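Local coordinates for protein putative polyketide synthase (Brevibacillus brevis, PDB 6HP2) that serves as the O-methyltransferase domain of a trans-AT polyketide synthase, binding S-adenosyl-L-homocysteine and probably acting in assembly of the antibiotic bacillaene, at residues I225-L228 / A229-L233; T298-K301 / R302-N306; V86-K90 / E91-R95; D109-Q112 / I113-Y117. One frame throughout, in Å; residues are numbered along the deposited sequence.

Contact 1. Residues I225-L228 / A229-L233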
# COMPACT_ATOMS: atom_id res chain seq x y z
N ILE A 225 17.33 -0.87 2.73
CA ILE A 225 18.16 0.10 3.41
C ILE A 225 18.91 0.96 2.41
O ILE A 225 18.93 2.21 2.49
CB ILE A 225 19.13 -0.63 4.35
CG1 ILE A 225 18.36 -1.23 5.53
CG2 ILE A 225 20.33 0.32 4.78
CD1 ILE A 225 19.25 -2.18 6.40
N GLU A 226 19.58 0.31 1.48
CA GLU A 226 20.41 0.99 0.48
C GLU A 226 19.60 1.69 -0.61
O GLU A 226 20.01 2.77 -1.08
CB GLU A 226 21.36 -0.03 -0.12
CG GLU A 226 22.40 -0.53 0.91
CD GLU A 226 23.22 -1.74 0.42
OE1 GLU A 226 23.08 -2.20 -0.75
OE2 GLU A 226 23.96 -2.28 1.25
N LEU A 227 18.50 1.09 -1.03
CA LEU A 227 17.65 1.70 -2.04
C LEU A 227 17.10 3.03 -1.53
O LEU A 227 17.16 4.05 -2.22
CB LEU A 227 16.50 0.76 -2.40
CG LEU A 227 15.39 1.31 -3.31
CD1 LEU A 227 16.00 1.64 -4.68
CD2 LEU A 227 14.26 0.30 -3.45
N LEU A 228 16.57 3.03 -0.31
CA LEU A 228 16.05 4.26 0.27
C LEU A 228 17.17 5.27 0.50
O LEU A 228 17.05 6.40 0.06
CB LEU A 228 15.32 3.98 1.58
CG LEU A 228 14.13 3.08 1.46
CD1 LEU A 228 13.53 2.84 2.85
CD2 LEU A 228 13.05 3.65 0.55
N ALA A 229 18.27 4.85 1.17
CA ALA A 229 19.38 5.76 1.45
C ALA A 229 19.92 6.36 0.15
O ALA A 229 20.26 7.54 0.09
CB ALA A 229 20.54 5.02 2.17
N GLU A 230 19.94 5.57 -0.94
CA GLU A 230 20.49 6.08 -2.20
C GLU A 230 19.65 7.24 -2.73
O GLU A 230 20.19 8.15 -3.37
CB GLU A 230 20.54 4.98 -3.26
CG GLU A 230 21.09 5.46 -4.57
CD GLU A 230 22.58 5.72 -4.49
OE1 GLU A 230 23.25 5.04 -3.68
OE2 GLU A 230 23.07 6.62 -5.21
N HIS A 231 18.35 7.23 -2.46
CA HIS A 231 17.49 8.33 -2.91
C HIS A 231 17.10 9.28 -1.78
O HIS A 231 16.01 9.85 -1.80
CB HIS A 231 16.29 7.74 -3.62
CG HIS A 231 16.69 6.92 -4.81
ND1 HIS A 231 17.03 7.51 -6.02
CD2 HIS A 231 17.00 5.61 -4.93
CE1 HIS A 231 17.45 6.57 -6.85
NE2 HIS A 231 17.42 5.41 -6.22
N GLN A 232 17.99 9.47 -0.81
CA GLN A 232 17.87 10.49 0.23
C GLN A 232 16.74 10.19 1.22
O GLN A 232 16.31 11.07 1.97
CB GLN A 232 17.67 11.87 -0.39
CG GLN A 232 18.82 12.38 -1.27
CD GLN A 232 18.81 11.80 -2.67
OE1 GLN A 232 17.80 11.86 -3.37
NE2 GLN A 232 19.93 11.22 -3.07
N LEU A 233 16.25 8.98 1.27
CA LEU A 233 15.13 8.69 2.15
C LEU A 233 15.55 7.93 3.39
O LEU A 233 16.40 7.04 3.35
CB LEU A 233 14.06 7.91 1.38
CG LEU A 233 13.44 8.64 0.22
CD1 LEU A 233 12.59 7.69 -0.71
CD2 LEU A 233 12.54 9.79 0.66
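Leu227 and His231 meet one helical turn apart, where helix 221-230 comes to its end. The His231 side chain leaves the backbone with CG beside its own N (chi1 -60°), which directs the ring back along the helix. Its CB lies 4.0 Å from both Leu227 O and Leu228 O. CD2 then reaches Leu227 O at 3.1 Å, and because the oxygen lies near the ring plane this is an edge approach; the same CD2 also touches Leu227 CD1 at 4.1 Å. Beyond it, NE2 is hydrogen-bonded to His180. Glu230 CG lies over one face of the ring, offset toward the rim.

The backbone closes as a Schellman motif. Gln232, with positive phi (69°), is the C-prime residue, Leu233 N donates to Leu228 O at 3.0 Å, and Gln232 N donates to Ala229 O at 3.1 Å. Leu228 O also accepts from His231 N, and the two donors come from opposite faces of the carbonyl plane. Leu228 CB and Leu233 CB, 4.1 Å apart, add an apolar contact across the turn.

Leu227 and His231 pack on helix 179-188, Ile225 and Ala229 on helix 299-310, and Leu233 opens strand 233-240 of the main sheet.

Contact 2. Residues T298-K301 / R302-N306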
# COMPACT_ATOMS: atom_id res chain seq x y z
N THR A 298 24.64 12.10 5.45
CA THR A 298 25.45 11.30 4.53
C THR A 298 24.72 9.98 4.17
O THR A 298 23.78 9.53 4.85
CB THR A 298 26.82 10.99 5.11
OG1 THR A 298 26.71 10.05 6.19
CG2 THR A 298 27.52 12.28 5.65
N TYR A 299 25.12 9.40 3.03
CA TYR A 299 24.54 8.12 2.64
C TYR A 299 24.74 7.10 3.74
O TYR A 299 23.82 6.38 4.12
CB TYR A 299 25.17 7.62 1.33
CG TYR A 299 24.83 6.21 0.99
CD1 TYR A 299 23.68 5.90 0.25
CD2 TYR A 299 25.65 5.17 1.38
CE1 TYR A 299 23.35 4.58 -0.03
CE2 TYR A 299 25.33 3.86 1.08
CZ TYR A 299 24.21 3.57 0.36
OH TYR A 299 23.93 2.24 0.02
N THR A 300 25.97 7.04 4.29
CA THR A 300 26.27 6.04 5.32
C THR A 300 25.36 6.22 6.53
O THR A 300 24.89 5.24 7.11
CB THR A 300 27.74 6.12 5.70
OG1 THR A 300 28.51 5.95 4.50
CG2 THR A 300 28.09 5.03 6.69
N LYS A 301 25.10 7.47 6.92
CA LYS A 301 24.24 7.72 8.07
C LYS A 301 22.79 7.41 7.76
O LYS A 301 22.03 6.95 8.63
CB LYS A 301 24.39 9.18 8.52
CG LYS A 301 25.69 9.46 9.32
CD LYS A 301 25.69 8.73 10.66
CE LYS A 301 26.74 9.27 11.60
NZ LYS A 301 28.11 9.10 11.05
N ARG A 302 22.37 7.65 6.52
CA ARG A 302 21.04 7.21 6.13
C ARG A 302 20.92 5.69 6.23
O ARG A 302 19.88 5.17 6.68
CB ARG A 302 20.71 7.70 4.73
CG ARG A 302 20.60 9.24 4.64
CD ARG A 302 19.90 9.72 3.38
NE ARG A 302 20.63 9.48 2.16
CZ ARG A 302 21.39 10.37 1.54
NH1 ARG A 302 21.52 11.60 2.03
NH2 ARG A 302 22.02 10.05 0.43
N CYS A 303 21.97 4.97 5.81
CA CYS A 303 21.95 3.50 5.91
C CYS A 303 21.86 3.05 7.35
O CYS A 303 21.08 2.16 7.69
CB CYS A 303 23.20 2.90 5.26
SG CYS A 303 23.09 2.95 3.48
N GLU A 304 22.65 3.67 8.23
CA GLU A 304 22.66 3.26 9.62
C GLU A 304 21.33 3.56 10.27
O GLU A 304 20.82 2.75 11.06
CB GLU A 304 23.82 3.97 10.37
CG GLU A 304 25.16 3.54 9.80
CD GLU A 304 26.33 4.23 10.48
OE1 GLU A 304 27.45 3.66 10.41
OE2 GLU A 304 26.12 5.32 11.06
N TRP A 305 20.71 4.69 9.91
CA TRP A 305 19.39 4.98 10.44
C TRP A 305 18.38 3.93 9.98
O TRP A 305 17.59 3.38 10.77
CB TRP A 305 18.96 6.36 9.99
CG TRP A 305 17.67 6.80 10.57
CD1 TRP A 305 16.43 6.58 10.08
CD2 TRP A 305 17.50 7.48 11.83
NE1 TRP A 305 15.50 7.13 10.92
CE2 TRP A 305 16.13 7.68 12.01
CE3 TRP A 305 18.39 7.94 12.82
CZ2 TRP A 305 15.61 8.34 13.14
CZ3 TRP A 305 17.87 8.59 13.93
CH2 TRP A 305 16.50 8.78 14.08
N ASN A 306 18.37 3.65 8.69
CA ASN A 306 17.39 2.69 8.17
C ASN A 306 17.59 1.30 8.76
O ASN A 306 16.61 0.60 9.06
CB ASN A 306 17.46 2.68 6.66
CG ASN A 306 16.93 3.99 6.04
OD1 ASN A 306 16.21 4.77 6.69
ND2 ASN A 306 17.32 4.25 4.80
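Cys303 SG sits over one face of the Tyr299 ring, 3.7 Å from its centroid and 28° off the normal, a sulfur-aromatic contact between successive turns at the start of helix 299-310. The sulfur is displaced toward the CZ and CE2 side, with Cys303 SG 3.4 Å from Tyr299 CZ. The ring can lie under the sulfur because Tyr299 CG stands anti to the backbone N (chi1 169°). Arg302 adds to the packed side: its chain bends at chi3, and one guanidinium face lies over Tyr299 CA. NH2 meanwhile approaches the tyrosine at the ring edge. Arg302 NE and NH1 hydrogen-bond to the carbonyl oxygens of Ala229 and Ala294, outside these segments.

At the N-cap, Thr298 OG1 accepts from Lys301 N at 3.1 Å. The solvent side is looser. Lys301 NZ and Glu304 OE2 remain 4.3 Å apart, beyond a salt bridge, and the aliphatic Lys301 CD comes closer to Glu304 OE2, at 3.5 Å. Thr300 and Glu304 run side by side, with Thr300 CG2 4.0 Å from Glu304 OE1.

Tyr299 and Cys303 face helix 221-230, while Arg302, Trp305 and Asn306 pack against Val234 in strand 233-240.

Contact 3. Residues V86-K90 / E91-R95; sequences VLFCK and ENFSR
Phe88 and Phe93 make the aromatic contact across this bend, CD1 of Phe88 lying 3.8 Å from CZ of Phe93. The side chains cross at about a right angle, and Phe88 CD1 approaches the Phe93 ring at its edge, near the ring plane. Phe88 also packs edge-to-face with Tyr331, and Phe93 stacks with Tyr117.

Among backbone bonds, Glu91 N donates to Phe88 O at 3.2 Å, closing a type I beta turn. The bond is straight at the hydrogen (166°), yet the donor stands above the carbonyl plane, 45° out of it.

A water makes the polar link. It donates to Leu87 O and to Glu91 OE2, at 2.6 Å and 2.7 Å, and accepts from Lys90 N at 3.0 Å. A bend at chi2 (-48°) turns the Glu91 carboxylate back to this water. Nearer the backbone, Glu91 CG lies 3.4 Å from Phe88 O. The other carboxylate oxygen, OE1, bonds to Thr195, so both oxygens of this buried residue have partners.

The charged end of Lys90, an exposed residue, forms a salt bridge from NZ to Glu237.

A type I turn thus carries the chain from helix 70-88 into the loop leading to strand 98-101, the first strand of the Rossmann-like methyltransferase core. Phe88 adjoins Arg84, a residue that binds S-adenosyl-L-homocysteine.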
# COMPACT_ATOMS: atom_id res chain seq x y z
N VAL A 86 -3.98 3.51 10.01
CA VAL A 86 -2.69 3.40 10.70
C VAL A 86 -1.60 3.99 9.82
O VAL A 86 -0.71 4.66 10.29
CB VAL A 86 -2.38 1.95 11.10
CG1 VAL A 86 -0.95 1.83 11.78
CG2 VAL A 86 -3.45 1.46 12.15
N LEU A 87 -1.68 3.78 8.52
CA LEU A 87 -0.62 4.30 7.66
C LEU A 87 -0.60 5.83 7.67
O LEU A 87 0.47 6.45 7.67
CB LEU A 87 -0.83 3.82 6.20
CG LEU A 87 0.18 4.28 5.14
CD1 LEU A 87 1.51 3.61 5.38
CD2 LEU A 87 -0.38 3.91 3.74
N PHE A 88 -1.80 6.44 7.63
CA PHE A 88 -1.94 7.87 7.47
C PHE A 88 -1.98 8.66 8.79
O PHE A 88 -2.08 9.90 8.76
CB PHE A 88 -3.19 8.19 6.64
CG PHE A 88 -3.03 7.93 5.12
CD1 PHE A 88 -2.40 8.85 4.31
CD2 PHE A 88 -3.58 6.81 4.53
CE1 PHE A 88 -2.26 8.66 2.98
CE2 PHE A 88 -3.45 6.58 3.18
CZ PHE A 88 -2.78 7.50 2.39
N CYS A 89 -1.95 8.01 9.94
CA CYS A 89 -2.41 8.68 11.17
C CYS A 89 -1.39 9.63 11.81
O CYS A 89 -1.72 10.24 12.85
CB CYS A 89 -2.84 7.66 12.22
SG CYS A 89 -1.47 6.78 13.03
N LYS A 90 -0.20 9.80 11.20
CA LYS A 90 0.77 10.80 11.66
C LYS A 90 0.81 12.03 10.75
O LYS A 90 1.58 12.92 10.98
CB LYS A 90 2.20 10.23 11.76
CG LYS A 90 2.31 9.06 12.71
CD LYS A 90 2.08 9.44 14.14
CE LYS A 90 2.23 8.20 15.09
NZ LYS A 90 3.58 7.60 15.05
N GLU A 91 0.02 12.07 9.69
CA GLU A 91 0.08 13.14 8.72
C GLU A 91 -0.86 14.26 9.12
O GLU A 91 -1.89 14.02 9.76
CB GLU A 91 -0.29 12.60 7.34
CG GLU A 91 0.50 11.34 7.01
CD GLU A 91 2.02 11.49 7.28
OE1 GLU A 91 2.60 12.51 6.81
OE2 GLU A 91 2.61 10.60 7.99
N ASN A 92 -0.47 15.47 8.81
CA ASN A 92 -1.29 16.67 9.00
C ASN A 92 -1.81 17.08 7.63
O ASN A 92 -1.06 17.66 6.82
CB ASN A 92 -0.47 17.80 9.64
CG ASN A 92 -1.28 19.05 9.83
OD1 ASN A 92 -2.32 19.18 9.25
ND2 ASN A 92 -0.79 19.99 10.63
N PHE A 93 -3.08 16.76 7.35
CA PHE A 93 -3.60 17.04 6.02
C PHE A 93 -3.90 18.52 5.84
O PHE A 93 -4.06 18.98 4.70
CB PHE A 93 -4.86 16.22 5.74
CG PHE A 93 -4.60 14.82 5.42
CD1 PHE A 93 -4.36 13.89 6.41
CD2 PHE A 93 -4.62 14.39 4.10
CE1 PHE A 93 -4.12 12.57 6.12
CE2 PHE A 93 -4.38 13.04 3.82
CZ PHE A 93 -4.13 12.14 4.82
N SER A 94 -3.94 19.28 6.93
CA SER A 94 -4.09 20.73 6.78
C SER A 94 -2.86 21.35 6.15
O SER A 94 -2.97 22.35 5.43
CB SER A 94 -4.40 21.36 8.14
OG SER A 94 -4.42 22.77 8.06
N ARG A 95 -1.68 20.79 6.40
CA ARG A 95 -0.44 21.29 5.81
C ARG A 95 -0.25 20.82 4.37
O ARG A 95 0.45 21.47 3.59
CB ARG A 95 0.76 20.80 6.66
CG ARG A 95 2.11 21.24 6.18
CD ARG A 95 2.26 22.74 6.37
NE ARG A 95 2.63 23.07 7.74
CZ ARG A 95 2.75 24.31 8.20
NH1 ARG A 95 2.47 25.35 7.42
NH2 ARG A 95 3.11 24.52 9.45
O HOH W 1 1.27 8.51 8.95

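Contact 4. Residues D109-Q112 / I113-Y117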
# COMPACT_ATOMS: atom_id res chain seq x y z
N ASP A 109 -8.25 6.23 -3.09
CA ASP A 109 -7.58 7.20 -2.21
C ASP A 109 -7.40 8.55 -2.89
O ASP A 109 -7.55 9.61 -2.26
CB ASP A 109 -6.20 6.70 -1.73
CG ASP A 109 -6.32 5.52 -0.77
OD1 ASP A 109 -7.12 5.58 0.19
OD2 ASP A 109 -5.67 4.49 -1.01
N VAL A 110 -7.06 8.55 -4.17
CA VAL A 110 -7.03 9.81 -4.92
C VAL A 110 -8.34 10.58 -4.75
O VAL A 110 -8.34 11.81 -4.51
CB VAL A 110 -6.72 9.54 -6.40
CG1 VAL A 110 -7.07 10.75 -7.26
CG2 VAL A 110 -5.28 9.20 -6.57
N ILE A 111 -9.45 9.87 -4.84
CA ILE A 111 -10.77 10.45 -4.78
C ILE A 111 -11.15 10.81 -3.37
O ILE A 111 -11.67 11.90 -3.13
CB ILE A 111 -11.81 9.47 -5.39
CG1 ILE A 111 -11.71 9.49 -6.90
CG2 ILE A 111 -13.22 9.80 -4.89
CD1 ILE A 111 -12.32 8.24 -7.52
N GLN A 112 -11.00 9.86 -2.43
CA GLN A 112 -11.47 10.11 -1.07
C GLN A 112 -10.67 11.22 -0.37
O GLN A 112 -11.24 11.97 0.44
CB GLN A 112 -11.43 8.84 -0.23
CG GLN A 112 -12.53 7.79 -0.60
CD GLN A 112 -12.40 6.50 0.23
OE1 GLN A 112 -11.41 6.29 0.97
NE2 GLN A 112 -13.37 5.65 0.10
N ILE A 113 -9.35 11.31 -0.63
CA ILE A 113 -8.56 12.39 -0.02
C ILE A 113 -9.06 13.74 -0.53
O ILE A 113 -9.20 14.72 0.23
CB ILE A 113 -7.05 12.23 -0.27
CG1 ILE A 113 -6.51 11.03 0.47
CG2 ILE A 113 -6.30 13.52 0.11
CD1 ILE A 113 -5.13 10.65 0.04
N ALA A 114 -9.29 13.84 -1.84
CA ALA A 114 -9.77 15.08 -2.42
C ALA A 114 -11.15 15.44 -1.91
O ALA A 114 -11.47 16.63 -1.69
CB ALA A 114 -9.78 14.98 -3.94
N GLU A 115 -12.01 14.44 -1.72
CA GLU A 115 -13.35 14.73 -1.21
C GLU A 115 -13.29 15.21 0.23
O GLU A 115 -13.96 16.18 0.61
CB GLU A 115 -14.25 13.51 -1.30
CG GLU A 115 -14.88 13.25 -2.61
CD GLU A 115 -16.00 12.21 -2.49
OE1 GLU A 115 -17.16 12.53 -2.82
OE2 GLU A 115 -15.71 11.08 -2.05
N LEU A 116 -12.52 14.51 1.06
CA LEU A 116 -12.48 14.84 2.48
C LEU A 116 -11.73 16.15 2.76
O LEU A 116 -12.01 16.81 3.77
CB LEU A 116 -11.83 13.69 3.26
CG LEU A 116 -11.94 13.65 4.77
CD1 LEU A 116 -13.35 13.91 5.26
CD2 LEU A 116 -11.46 12.28 5.25
N TYR A 117 -10.78 16.53 1.90
CA TYR A 117 -9.89 17.68 2.12
C TYR A 117 -9.96 18.52 0.86
O TYR A 117 -9.07 18.45 -0.01
CB TYR A 117 -8.46 17.24 2.46
CG TYR A 117 -8.40 16.54 3.80
CD1 TYR A 117 -8.56 17.27 4.97
CD2 TYR A 117 -8.22 15.16 3.90
CE1 TYR A 117 -8.55 16.63 6.22
CE2 TYR A 117 -8.23 14.51 5.11
CZ TYR A 117 -8.37 15.23 6.26
OH TYR A 117 -8.35 14.61 7.48
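Asp109 to Leu116 run as regular helix, with Ile113 N donating to Asp109 O at 3.0 Å, Glu115 N to Ile111 O and Leu116 N to Gln112 O at 2.9 Å each, and a weak Ala114 N to Val110 O bond of 3.5 Å between them. Ile113 follows the Asp109 carbonyl closely. Set beside the backbone N by chi1 (-68°), Ile113 CG1 is 3.2 Å from Asp109 O. The extended chi2 (168°) then leaves Ile113 CD1 3.5 Å from Asp109 O. Two residues further along, Ile111 and Glu115 lie side by side and point the same way, Ile111 CG2 being 4.0 Å from Glu115 OE2.

This is the helix of the beta-alpha-beta unit 98-101, 108-116, 121-126, which opens the Rossmann-like methyltransferase fold. Ile113 and Ala114 rest on Thr122 of the second strand, whereas Ile111 is turned to Arg138 and Ile139 of helix 129-141.

Polar ends reach outside the helix. Asp109 OD2 forms a salt bridge with Arg84, a binding residue for S-adenosyl-L-homocysteine, and OD1 is hydrogen-bonded to Tyr331; the two partners would hold the carboxylate's orientation, and the salt bridge could in turn position Arg84. Gln112, extended beyond CG, places OE1 at the hydroxyl of Tyr44.

From the N terminus the order is contact 3, contact 4, contact 1, contact 2. Each is local, spanning a turn or two of helix or a single turn of chain, so they follow in series and none encloses or crosses another. Contact 3 leads out of helix 70-88 towards strand 98-101, and contact 4 lies along helix 108-116, after that strand; the two meet where Phe93 CG lies 3.7 Å from Tyr117 CE2. Contact 1 ends helix 221-230 and enters strand 233-240, while contact 2 begins helix 299-310 after strand 284-293. These later contacts touch through Ala229 O and Arg302 NE, 2.9 Å apart, and are joined by strand 233-240, as contacts 3 and 4 flank strand 98-101 along the chain.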